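Local coordinates for lipase (Streptomyces rimosus, PDB 5MAL), which hydrolyses triacylglycerols and other esters, preferring medium-length acyl chains, and also cleaves palmitoyl-CoA, as a secreted, monomeric multifunctional esterase of the GDSL family, at residues G58-K63 / I77-N82; A110-T115 / N164-D169; G81-F86 / Q114-Q119. All coordinates share one frame; numbering follows the deposited sequence.

Contact 1 of 3, residues G58-K63 / I77-N82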
loop_
_atom_site.group_PDB
_atom_site.type_symbol
_atom_site.label_atom_id
_atom_site.label_comp_id
_atom_site.label_asym_id
_atom_site.label_seq_id
_atom_site.Cartn_x
_atom_site.Cartn_y
_atom_site.Cartn_z
ATOM N N GLY A 58 12.591 5.371 3.082
ATOM C CA GLY A 58 13.599 6.409 2.927
ATOM C C GLY A 58 13.132 7.546 2.039
ATOM O O GLY A 58 13.490 8.709 2.236
ATOM N N ASP A 59 12.320 7.205 1.048
ATOM C CA ASP A 59 11.753 8.199 0.154
ATOM C C ASP A 59 10.682 8.995 0.877
ATOM O O ASP A 59 10.508 10.184 0.627
ATOM C CB ASP A 59 11.184 7.526 -1.088
ATOM C CG ASP A 59 12.231 6.736 -1.832
ATOM O OD1 ASP A 59 13.242 7.351 -2.238
ATOM O OD2 ASP A 59 12.072 5.508 -1.966
ATOM N N VAL A 60 9.964 8.333 1.776
ATOM C CA VAL A 60 8.968 9.034 2.565
ATOM C C VAL A 60 9.688 10.091 3.406
ATOM O O VAL A 60 9.264 11.249 3.467
ATOM C CB VAL A 60 8.154 8.080 3.467
ATOM C CG1 VAL A 60 7.225 8.873 4.349
ATOM C CG2 VAL A 60 7.344 7.092 2.611
ATOM N N LEU A 61 10.806 9.695 4.002
ATOM C CA LEU A 61 11.605 10.610 4.825
ATOM C C LEU A 61 12.187 11.765 4.009
ATOM O O LEU A 61 12.181 12.916 4.448
ATOM C CB LEU A 61 12.729 9.836 5.509
ATOM C CG LEU A 61 12.272 8.777 6.516
ATOM C CD1 LEU A 61 13.442 7.957 7.023
ATOM C CD2 LEU A 61 11.559 9.438 7.662
ATOM N N ALA A 62 12.663 11.464 2.806
ATOM C CA ALA A 62 13.358 12.464 1.996
ATOM C C ALA A 62 12.445 13.396 1.203
ATOM O O ALA A 62 12.824 14.524 0.913
ATOM C CB ALA A 62 14.326 11.768 1.034
ATOM N N LYS A 63 11.255 12.932 0.836
ATOM C CA LYS A 63 10.470 13.649 -0.155
ATOM C C LYS A 63 9.026 13.912 0.259
ATOM O O LYS A 63 8.371 14.760 -0.347
ATOM C CB LYS A 63 10.459 12.883 -1.491
ATOM C CG LYS A 63 11.787 12.891 -2.270
ATOM C CD LYS A 63 11.623 12.286 -3.668
ATOM C CE LYS A 63 11.130 10.844 -3.599
ATOM N NZ LYS A 63 11.954 9.877 -4.391
ATOM N N ILE A 77 -1.027 6.242 5.363
ATOM C CA ILE A 77 0.175 5.749 4.715
ATOM C C ILE A 77 0.089 4.264 4.415
ATOM O O ILE A 77 -0.480 3.502 5.192
ATOM C CB ILE A 77 1.420 6.039 5.586
ATOM C CG1 ILE A 77 2.706 5.697 4.824
ATOM C CG2 ILE A 77 1.320 5.310 6.938
ATOM C CD1 ILE A 77 3.965 6.252 5.488
ATOM N N THR A 78 0.585 3.887 3.240
ATOM C CA THR A 78 1.006 2.520 2.964
ATOM C C THR A 78 2.482 2.644 2.622
ATOM O O THR A 78 2.848 3.428 1.771
ATOM C CB THR A 78 0.235 1.839 1.793
ATOM O OG1 THR A 78 0.404 2.604 0.600
ATOM C CG2 THR A 78 -1.250 1.722 2.096
ATOM N N ILE A 79 3.347 1.939 3.338
ATOM C CA ILE A 79 4.767 1.964 2.991
ATOM C C ILE A 79 5.420 0.722 3.541
ATOM O O ILE A 79 4.973 0.172 4.547
ATOM C CB ILE A 79 5.497 3.214 3.540
ATOM C CG1 ILE A 79 6.811 3.452 2.783
ATOM C CG2 ILE A 79 5.748 3.088 5.032
ATOM C CD1 ILE A 79 6.630 3.874 1.328
ATOM N N GLY A 80 6.454 0.256 2.850
ATOM C CA GLY A 80 7.174 -0.919 3.299
ATOM C C GLY A 80 7.274 -1.996 2.245
ATOM O O GLY A 80 8.215 -2.788 2.253
ATOM N N GLY A 81 6.307 -2.034 1.341
ATOM C CA GLY A 81 6.336 -3.006 0.266
ATOM C C GLY A 81 7.585 -2.865 -0.589
ATOM O O GLY A 81 8.244 -3.846 -0.907
ATOM N N ASN A 82 7.915 -1.639 -0.963
ATOM C CA ASN A 82 9.065 -1.415 -1.829
ATOM C C ASN A 82 10.373 -1.634 -1.092
ATOM O O ASN A 82 11.374 -2.037 -1.689
ATOM C CB ASN A 82 9.012 -0.011 -2.419
ATOM C CG ASN A 82 8.017 0.089 -3.567
ATOM O OD1 ASN A 82 8.053 -0.718 -4.496
ATOM N ND2 ASN A 82 7.122 1.059 -3.498
#
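Val60 carries the whole touch between 58-63 and 77-82, meeting Ile77 and Ile79, and the helix leads up to it through Asp59. The OD2 of that aspartate accepts a hydrogen bond from the backbone N of Arg56, just before helix 57-64. Val60 comes next and points its methyls at Ile77 on the strand and at Ile79 just past its end. CG1 stands anti to the backbone N (chi1 175°), which puts CG2 beside that N and in line with Ile79. The two side chains reach toward each other tip to tip, with Val60 CG2 lying 3.5 Å from Ile79 CD1 and 3.7 Å from Ile79 CG1. The other methyl makes a looser touch, Val60 CG1 to Ile77 CD1 at 4.3 Å. Ile77 and Ile79 are two apart on an extended backbone and therefore project to the same side. This is the inner face of a crossover: helix 57-64 belongs to the connection from strand 46-49 to strand 74-78 in the parallel sheet of the SGNH hydrolase fold. Ile79 turns its CG2 into the crowded position between backbone N and carbonyl carbon, so that CG1 and CD1 are the parts offered to the valine. Val123 and Leu120 of helix 98-130 also pack here, Val123 on Val60 and Ile77, Leu120 on Ile79. Further along the helix, Lys63 bends its chain back so that NZ faces Asp59 OD1 at 3.6 Å, a salt bridge spanning one turn.

Contact 2 of 3, residues A110-T115 / N164-D169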
loop_
_atom_site.group_PDB
_atom_site.type_symbol
_atom_site.label_atom_id
_atom_site.label_comp_id
_atom_site.label_asym_id
_atom_site.label_seq_id
_atom_site.Cartn_x
_atom_site.Cartn_y
_atom_site.Cartn_z
ATOM N N ALA A 110 12.100 -12.336 4.595
ATOM C CA ALA A 110 13.137 -12.117 5.598
ATOM C C ALA A 110 13.259 -10.623 5.862
ATOM O O ALA A 110 13.399 -10.202 7.009
ATOM C CB ALA A 110 14.462 -12.694 5.147
ATOM N N TYR A 111 13.187 -9.828 4.795
ATOM C CA TYR A 111 13.275 -8.379 4.915
ATOM C C TYR A 111 12.144 -7.839 5.758
ATOM O O TYR A 111 12.358 -7.077 6.703
ATOM C CB TYR A 111 13.244 -7.701 3.550
ATOM C CG TYR A 111 13.651 -6.246 3.632
ATOM C CD1 TYR A 111 12.763 -5.270 4.085
ATOM C CD2 TYR A 111 14.929 -5.852 3.272
ATOM C CE1 TYR A 111 13.143 -3.942 4.170
ATOM C CE2 TYR A 111 15.313 -4.526 3.344
ATOM C CZ TYR A 111 14.425 -3.579 3.800
ATOM O OH TYR A 111 14.832 -2.265 3.876
ATOM N N ILE A 112 10.931 -8.219 5.381
ATOM C CA ILE A 112 9.737 -7.816 6.098
ATOM C C ILE A 112 9.811 -8.121 7.582
ATOM O O ILE A 112 9.512 -7.265 8.416
ATOM C CB ILE A 112 8.517 -8.514 5.528
ATOM C CG1 ILE A 112 8.246 -8.006 4.110
ATOM C CG2 ILE A 112 7.326 -8.315 6.439
ATOM C CD1 ILE A 112 7.375 -8.936 3.279
ATOM N N GLN A 113 10.197 -9.350 7.911
ATOM C CA GLN A 113 10.156 -9.800 9.293
ATOM C C GLN A 113 11.264 -9.157 10.129
ATOM O O GLN A 113 11.072 -8.864 11.308
ATOM C CB GLN A 113 10.269 -11.324 9.350
ATOM C CG GLN A 113 9.139 -12.047 8.608
ATOM C CD GLN A 113 9.348 -13.553 8.505
ATOM O OE1 GLN A 113 10.245 -14.116 9.138
ATOM N NE2 GLN A 113 8.518 -14.214 7.702
ATOM N N GLN A 114 12.411 -8.920 9.498
ATOM C CA GLN A 114 13.632 -8.544 10.218
ATOM C C GLN A 114 14.003 -7.069 10.085
ATOM O O GLN A 114 14.251 -6.376 11.080
ATOM C CB GLN A 114 14.790 -9.403 9.720
ATOM C CG GLN A 114 14.617 -10.882 10.017
ATOM C CD GLN A 114 15.543 -11.764 9.195
ATOM O OE1 GLN A 114 16.583 -11.319 8.709
ATOM N NE2 GLN A 114 15.155 -13.026 9.020
ATOM N N THR A 115 14.034 -6.604 8.843
ATOM C CA THR A 115 14.668 -5.343 8.485
ATOM C C THR A 115 13.663 -4.198 8.480
ATOM O O THR A 115 13.956 -3.080 8.904
ATOM C CB THR A 115 15.326 -5.446 7.100
ATOM O OG1 THR A 115 16.051 -6.684 6.994
ATOM C CG2 THR A 115 16.246 -4.286 6.866
ATOM N N ASN A 164 1.095 -14.412 -0.810
ATOM C CA ASN A 164 0.106 -14.141 0.226
ATOM C C ASN A 164 0.759 -14.071 1.602
ATOM O O ASN A 164 0.436 -13.213 2.410
ATOM C CB ASN A 164 -0.978 -15.212 0.241
ATOM C CG ASN A 164 -2.067 -14.958 -0.779
ATOM O OD1 ASN A 164 -1.985 -14.036 -1.574
ATOM N ND2 ASN A 164 -3.088 -15.782 -0.751
ATOM N N ALA A 165 1.665 -15.008 1.860
ATOM C CA ALA A 165 2.348 -15.076 3.142
ATOM C C ALA A 165 3.179 -13.824 3.387
ATOM O O ALA A 165 3.243 -13.333 4.513
ATOM C CB ALA A 165 3.224 -16.332 3.212
ATOM N N ALA A 166 3.821 -13.328 2.331
ATOM C CA ALA A 166 4.559 -12.073 2.380
ATOM C C ALA A 166 3.624 -10.944 2.780
ATOM O O ALA A 166 3.961 -10.121 3.613
ATOM C CB ALA A 166 5.208 -11.774 1.038
ATOM N N ALA A 167 2.446 -10.903 2.168
ATOM C CA ALA A 167 1.441 -9.914 2.544
ATOM C C ALA A 167 1.058 -10.083 4.005
ATOM O O ALA A 167 1.016 -9.111 4.762
ATOM C CB ALA A 167 0.213 -10.044 1.667
ATOM N N ASP A 168 0.774 -11.324 4.399
ATOM C CA ASP A 168 0.429 -11.607 5.784
ATOM C C ASP A 168 1.535 -11.113 6.708
ATOM O O ASP A 168 1.265 -10.449 7.716
ATOM C CB ASP A 168 0.186 -13.104 5.995
ATOM C CG ASP A 168 -1.131 -13.572 5.410
ATOM O OD1 ASP A 168 -1.910 -12.718 4.948
ATOM O OD2 ASP A 168 -1.392 -14.798 5.433
ATOM N N ASP A 169 2.780 -11.404 6.335
ATOM C CA ASP A 169 3.941 -10.972 7.125
ATOM C C ASP A 169 3.968 -9.464 7.241
ATOM O O ASP A 169 4.123 -8.934 8.340
ATOM C CB ASP A 169 5.261 -11.442 6.506
ATOM C CG ASP A 169 5.549 -12.921 6.755
ATOM O OD1 ASP A 169 4.723 -13.620 7.372
ATOM O OD2 ASP A 169 6.612 -13.385 6.311
#
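Ile112 supplies the apolar part of this contact, wedging its two branches against the backbone and side chains of 164-169. The Ile112 and Asp169 side chains cross at about a right angle; CG2, anti to the backbone N, lies 3.6 Å from Asp169 C and 3.7 Å from Asp169 CB. The longer branch runs the other way and brings CD1 to 3.6 Å from Ala166 O, with Ala166 CB at 4.2 Å. Phe86 of helix 86-96 packs on both Ile112 and Ala166. The polar part lies beside this, on the solvent side. Gln113 extends its chain beyond CG and gives NE2 to Asp169 OD2, nearly straight at 163°; the modelled 2.5 Å is short for such a bond, so its length is doubtful. The carboxylate oxygen lies in the plane of the amide, yet the amide meets the carboxylate from above its plane, the two groups turned 70° against each other. The same OD2 forms a salt bridge with Arg109 NE, so one oxygen serves two donors. With an alanine in place of Asp169, the Gln113 amide would probably be set free to turn and the Arg109 charge left without this mate. The axes of the two segments run 9.6 Å apart and nearly parallel, as expected of consecutive crossover helices, 98-130 and 159-180, before and after strand 135-139 on one side of an alpha/beta/alpha sandwich.

Contact 3 of 3, residues G81-F86 / Q114-Q119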
loop_
_atom_site.group_PDB
_atom_site.type_symbol
_atom_site.label_atom_id
_atom_site.label_comp_id
_atom_site.label_asym_id
_atom_site.label_seq_id
_atom_site.Cartn_x
_atom_site.Cartn_y
_atom_site.Cartn_z
ATOM N N GLY A 81 6.307 -2.034 1.341
ATOM C CA GLY A 81 6.336 -3.006 0.266
ATOM C C GLY A 81 7.585 -2.865 -0.589
ATOM O O GLY A 81 8.244 -3.846 -0.907
ATOM N N ASN A 82 7.915 -1.639 -0.963
ATOM C CA ASN A 82 9.065 -1.415 -1.829
ATOM C C ASN A 82 10.373 -1.634 -1.092
ATOM O O ASN A 82 11.374 -2.037 -1.689
ATOM C CB ASN A 82 9.012 -0.011 -2.419
ATOM C CG ASN A 82 8.017 0.089 -3.567
ATOM O OD1 ASN A 82 8.053 -0.718 -4.496
ATOM N ND2 ASN A 82 7.122 1.059 -3.498
ATOM N N ASP A 83 10.372 -1.359 0.206
ATOM C CA ASP A 83 11.536 -1.651 1.031
ATOM C C ASP A 83 11.842 -3.141 0.968
ATOM O O ASP A 83 12.998 -3.548 0.928
ATOM C CB ASP A 83 11.305 -1.221 2.475
ATOM C CG ASP A 83 11.054 0.266 2.598
ATOM O OD1 ASP A 83 9.945 0.697 2.265
ATOM O OD2 ASP A 83 11.973 1.006 3.005
ATOM N N ALA A 84 10.787 -3.945 0.937
ATOM C CA ALA A 84 10.931 -5.389 0.930
ATOM C C ALA A 84 11.115 -5.899 -0.500
ATOM O O ALA A 84 11.322 -7.088 -0.720
ATOM C CB ALA A 84 9.726 -6.039 1.588
ATOM N N GLY A 85 11.055 -4.981 -1.460
ATOM C CA GLY A 85 11.256 -5.305 -2.863
ATOM C C GLY A 85 10.109 -6.075 -3.486
ATOM O O GLY A 85 10.334 -7.040 -4.217
ATOM N N PHE A 86 8.876 -5.651 -3.219
ATOM C CA PHE A 86 7.707 -6.366 -3.727
ATOM C C PHE A 86 7.577 -6.304 -5.245
ATOM O O PHE A 86 7.324 -7.323 -5.886
ATOM C CB PHE A 86 6.422 -5.828 -3.094
ATOM C CG PHE A 86 6.005 -6.568 -1.857
ATOM C CD1 PHE A 86 6.906 -7.378 -1.189
ATOM C CD2 PHE A 86 4.718 -6.451 -1.361
ATOM C CE1 PHE A 86 6.530 -8.060 -0.046
ATOM C CE2 PHE A 86 4.338 -7.129 -0.221
ATOM C CZ PHE A 86 5.243 -7.937 0.437
ATOM N N GLN A 114 12.411 -8.920 9.498
ATOM C CA GLN A 114 13.632 -8.544 10.218
ATOM C C GLN A 114 14.003 -7.069 10.085
ATOM O O GLN A 114 14.251 -6.376 11.080
ATOM C CB GLN A 114 14.790 -9.403 9.720
ATOM C CG GLN A 114 14.617 -10.882 10.017
ATOM C CD GLN A 114 15.543 -11.764 9.195
ATOM O OE1 GLN A 114 16.583 -11.319 8.709
ATOM N NE2 GLN A 114 15.155 -13.026 9.020
ATOM N N THR A 115 14.034 -6.604 8.843
ATOM C CA THR A 115 14.668 -5.343 8.485
ATOM C C THR A 115 13.663 -4.198 8.480
ATOM O O THR A 115 13.956 -3.080 8.904
ATOM C CB THR A 115 15.326 -5.446 7.100
ATOM O OG1 THR A 115 16.051 -6.684 6.994
ATOM C CG2 THR A 115 16.246 -4.286 6.866
ATOM N N LEU A 116 12.464 -4.489 7.988
ATOM C CA LEU A 116 11.420 -3.475 7.848
ATOM C C LEU A 116 10.916 -2.794 9.139
ATOM O O LEU A 116 10.696 -1.575 9.118
ATOM C CB LEU A 116 10.221 -4.085 7.108
ATOM C CG LEU A 116 9.041 -3.128 6.932
ATOM C CD1 LEU A 116 9.432 -1.926 6.076
ATOM C CD2 LEU A 116 7.853 -3.877 6.338
ATOM N N PRO A 117 10.683 -3.556 10.236
ATOM C CA PRO A 117 10.096 -2.906 11.418
ATOM C C PRO A 117 10.812 -1.624 11.839
ATOM O O PRO A 117 10.140 -0.643 12.158
ATOM C CB PRO A 117 10.229 -3.969 12.508
ATOM C CG PRO A 117 10.210 -5.240 11.785
ATOM C CD PRO A 117 10.894 -4.996 10.473
ATOM N N ALA A 118 12.145 -1.615 11.805
ATOM C CA ALA A 118 12.887 -0.446 12.265
ATOM C C ALA A 118 12.752 0.706 11.290
ATOM O O ALA A 118 12.843 1.870 11.683
ATOM C CB ALA A 118 14.356 -0.778 12.472
ATOM N N GLN A 119 12.551 0.383 10.016
ATOM C CA GLN A 119 12.405 1.417 9.014
ATOM C C GLN A 119 11.032 2.036 9.127
ATOM O O GLN A 119 10.865 3.222 8.887
ATOM C CB GLN A 119 12.619 0.856 7.623
ATOM C CG GLN A 119 14.001 0.295 7.430
ATOM C CD GLN A 119 14.182 -0.178 6.032
ATOM O OE1 GLN A 119 13.425 -1.028 5.558
ATOM N NE2 GLN A 119 15.172 0.372 5.341
HETATM O O HOH W 1 14.609 0.656 2.455
#
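Asp83 and Gln119 adopt like first torsions, chi1 -61° and -62°, each setting CG anti to its carbonyl carbon, and the two side chains come at each other from opposite directions. Leu116 does otherwise: chi1 (178°) puts CG anti to the backbone N, and the next torsion turns CD1 toward the loop, where it rests 4.1 Å from Asp83 CB. Asp83 OD2 and Gln119 OE1 are 3.6 Å apart, two oxygens with no bond between them, and the carboxylate and amide planes stand almost perpendicular. Each has a donor of its own: Thr57 OG1 bonds to Asp83 OD2, and Tyr111 OH to Gln119 OE1. A water bridges the two side chains, giving a hydrogen to Asp83 OD2 at 2.7 Å and accepting one from Gln119 NE2 at 3.0 Å. Asp83 is the last residue of the Gly80-Gly81-Asn82-Asp83 sequence, the GxND motif of SGNH hydrolases, in which the asparagine commonly lines the oxyanion hole; Asn82 probably does so here. The motif lies in the loop after strand 74-78, where the backbone of 81-83 is helical in its angles and Phe86 N bonds to Gly81 O (3.0 Å). Gly85, at positive phi, takes the N-cap position of helix 86-96. Across from Asp83, helix 98-130 kinks: the nitrogens of Pro117 and Ala118 make no bond to the preceding turn. Leu116, just before the proline, also packs on Ile170 of helix 159-180.

Overall arrangement
All three contacts involve the helical layer on one side of the sheet, with contact 3 as the middle member. It shares Gly81 and Asn82 with contact 1, their centres 10 Å apart, and Leu116 CD1 touches Gly80 CA at 3.7 Å. With contact 2 it shares Gln114 and Thr115 on helix 98-130, the centres lying 8 Å apart. Contacts 1 and 2 do not touch, their centres being 16 Å apart. Contacts 1 and 3 both lie near the active site: between side chains, Ile79 is about 8 Å from the nucleophile Ser10 and about 11 Å from His216, the probable catalytic histidine, and Asp83 about 11 Å from Ser10. Contact 2 lies away from it.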